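Local coordinates for protein NAD(P)H-FMN oxidoreductase (Bacillus subtilis, PDB 5LVA) that binds flavin mononucleotide in a flavodoxin-like fold and probably works as an NAD(P)H-dependent flavin or quinone reductase, at residues 46-49 with 50-54. Sequence-based numbering, arbitrary orientation.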
ATOM      1  N   ASP A  46     -12.524 -12.693  -0.760  1.00 22.96           N
ATOM      2  CA  ASP A  46     -13.906 -12.411  -0.425  1.00 22.40           C
ATOM      3  C   ASP A  46     -14.214 -10.977  -0.868  1.00 22.84           C
ATOM      4  O   ASP A  46     -13.950 -10.019  -0.144  1.00 22.74           O
ATOM      5  CB  ASP A  46     -14.124 -12.608   1.077  1.00 20.22           C
ATOM      6  CG  ASP A  46     -15.588 -12.605   1.482  1.00 25.26           C
ATOM      7  OD1 ASP A  46     -16.376 -11.815   0.925  1.00 24.01           O
ATOM      8  OD2 ASP A  46     -15.938 -13.390   2.392  1.00 22.75           O
ATOM      9  N   VAL A  47     -14.759 -10.838  -2.068  1.00 21.78           N
ATOM     10  CA  VAL A  47     -14.911  -9.532  -2.683  1.00 19.85           C
ATOM     11  C   VAL A  47     -15.774  -8.603  -1.838  1.00 22.88           C
ATOM     12  O   VAL A  47     -15.395  -7.469  -1.568  1.00 21.00           O
ATOM     13  CB  VAL A  47     -15.491  -9.666  -4.106  1.00 22.72           C
ATOM     14  CG1 VAL A  47     -15.847  -8.312  -4.682  1.00 18.22           C
ATOM     15  CG2 VAL A  47     -14.488 -10.377  -5.000  1.00 22.54           C
ATOM     16  N   GLU A  48     -16.915  -9.104  -1.395  1.00 24.87           N
ATOM     17  CA  GLU A  48     -17.855  -8.299  -0.633  1.00 20.69           C
ATOM     18  C   GLU A  48     -17.246  -7.833   0.674  1.00 19.78           C
ATOM     19  O   GLU A  48     -17.458  -6.704   1.092  1.00 23.89           O
ATOM     20  CB  GLU A  48     -19.147  -9.081  -0.372  1.00 21.23           C
ATOM     21  CG  GLU A  48     -20.215  -8.268   0.312  1.00 18.74           C
ATOM     22  CD  GLU A  48     -21.511  -9.010   0.467  1.00 21.32           C
ATOM     23  OE1 GLU A  48     -21.482 -10.252   0.460  1.00 23.85           O
ATOM     24  OE2 GLU A  48     -22.557  -8.357   0.625  1.00 19.92           O
ATOM     25  N   LYS A  49     -16.484  -8.711   1.307  1.00 22.42           N
ATOM     26  CA  LYS A  49     -15.797  -8.390   2.547  1.00 18.49           C
ATOM     27  C   LYS A  49     -14.841  -7.225   2.352  1.00 23.39           C
ATOM     28  O   LYS A  49     -14.844  -6.273   3.129  1.00 27.22           O
ATOM     29  CB  LYS A  49     -15.033  -9.609   3.068  1.00 23.78           C
ATOM     30  CG  LYS A  49     -14.330  -9.376   4.404  1.00 25.22           C
ATOM     31  CD  LYS A  49     -13.432 -10.542   4.780  1.00 20.70           C
ATOM     32  CE  LYS A  49     -12.543 -10.178   5.955  1.00 30.02           C
ATOM     33  NZ  LYS A  49     -11.488 -11.212   6.211  1.00 37.58           N
ATOM     34  N   GLU A  50     -14.031  -7.313   1.301  1.00 23.10           N
ATOM     35  CA  GLU A  50     -13.073  -6.273   0.964  1.00 17.39           C
ATOM     36  C   GLU A  50     -13.765  -4.955   0.654  1.00 18.43           C
ATOM     37  O   GLU A  50     -13.403  -3.919   1.199  1.00 23.69           O
ATOM     38  CB  GLU A  50     -12.224  -6.705  -0.222  1.00 20.39           C
ATOM     39  CG  GLU A  50     -11.533  -8.018  -0.039  1.00 17.71           C
ATOM     40  CD  GLU A  50     -10.609  -8.024   1.142  1.00 20.25           C
ATOM     41  OE1 GLU A  50      -9.871  -7.044   1.335  1.00 20.43           O
ATOM     42  OE2 GLU A  50     -10.627  -9.017   1.887  1.00 24.08           O
ATOM     43  N   GLN A  51     -14.758  -5.001  -0.226  1.00 18.92           N
ATOM     44  CA  GLN A  51     -15.563  -3.827  -0.528  1.00 18.46           C
ATOM     45  C   GLN A  51     -16.108  -3.175   0.730  1.00 21.16           C
ATOM     46  O   GLN A  51     -15.998  -1.972   0.892  1.00 27.76           O
ATOM     47  CB  GLN A  51     -16.717  -4.185  -1.459  1.00 18.00           C
ATOM     48  CG  GLN A  51     -16.303  -4.309  -2.909  1.00 21.13           C
ATOM     49  CD  GLN A  51     -17.448  -4.678  -3.806  1.00 21.45           C
ATOM     50  OE1 GLN A  51     -18.571  -4.879  -3.349  1.00 21.50           O
ATOM     51  NE2 GLN A  51     -17.175  -4.783  -5.087  1.00 21.97           N
ATOM     52  N   LYS A  52     -16.680  -3.975   1.622  1.00 20.89           N
ATOM     53  CA  LYS A  52     -17.313  -3.459   2.832  1.00 22.69           C
ATOM     54  C   LYS A  52     -16.327  -2.796   3.770  1.00 23.92           C
ATOM     55  O   LYS A  52     -16.675  -1.878   4.501  1.00 28.61           O
ATOM     56  CB  LYS A  52     -18.033  -4.574   3.573  1.00 25.99           C
ATOM     57  CG  LYS A  52     -19.444  -4.842   3.131  1.00 23.03           C
ATOM     58  CD  LYS A  52     -19.973  -6.045   3.899  1.00 31.25           C
ATOM     59  CE  LYS A  52     -21.415  -5.865   4.298  1.00 35.18           C
ATOM     60  NZ  LYS A  52     -21.667  -4.475   4.790  1.00 37.48           N
ATOM     61  N   LEU A  53     -15.094  -3.270   3.757  1.00 23.30           N
ATOM     62  CA  LEU A  53     -14.071  -2.687   4.604  1.00 21.25           C
ATOM     63  C   LEU A  53     -13.615  -1.348   4.059  1.00 23.46           C
ATOM     64  O   LEU A  53     -13.444  -0.401   4.819  1.00 25.96           O
ATOM     65  CB  LEU A  53     -12.885  -3.640   4.754  1.00 24.05           C
ATOM     66  CG  LEU A  53     -13.163  -4.763   5.746  1.00 24.15           C
ATOM     67  CD1 LEU A  53     -12.121  -5.871   5.674  1.00 21.54           C
ATOM     68  CD2 LEU A  53     -13.237  -4.187   7.128  1.00 17.15           C
ATOM     69  N   CYS A  54     -13.405  -1.277   2.748  1.00 24.93           N
ATOM     70  CA  CYS A  54     -13.082  -0.005   2.089  1.00 22.60           C
ATOM     71  C   CYS A  54     -14.144   1.038   2.410  1.00 24.72           C
ATOM     72  O   CYS A  54     -13.830   2.159   2.776  1.00 27.66           O
ATOM     73  CB  CYS A  54     -12.969  -0.166   0.566  1.00 17.68           C
ATOM     74  SG  CYS A  54     -11.627  -1.217  -0.031  1.00 23.00           S
TER
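Glu50 N bonds back to Asp46 O at 3.1 Å, and with this bond the first turn of helix 47-56 closes. Asp46 is the N-cap: its OD1 accepts from Lys49 N at 3.1 Å, the donor lying above the carboxylate plane, 50° out. Gln51 N reaches Val47 O in a nearly straight bond (2.9 Å, 178°), and Lys52 N and Leu53 N follow onto Glu48 O and Lys49 O. The tight side is built around Glu50. CG stands beside its own backbone N (chi1 -55°) and the chain bends again at chi2, which folds the carboxylate back toward the helix start. There it is buried but well satisfied: OE1 takes a salt bridge from Arg34 and a hydrogen bond from Trp78, while OE2 pairs with Tyr40 OH. Cutting this side chain back to an alanine would probably leave the Arg34 guanidinium without its carboxylate mate and open a gap beside Trp78. Val47 and Gln51 run side by side, CG1 of Val47 3.8 Å from Gln51 NE2, which donates to Val82 O. Lys49 runs extended, NZ making a salt bridge to Glu39 OE1. The solvent side is looser: the side chains of Glu48 and Lys52 come nearest at CG of Glu48 and CD of Lys52, 4.2 Å apart. In the flavodoxin-like fold the helix packs on outermost strand 31-35, through Lys49 and Leu53 on Arg34, and on helix 73-82, through Glu50 on Val82 and Cys54 on Trp78.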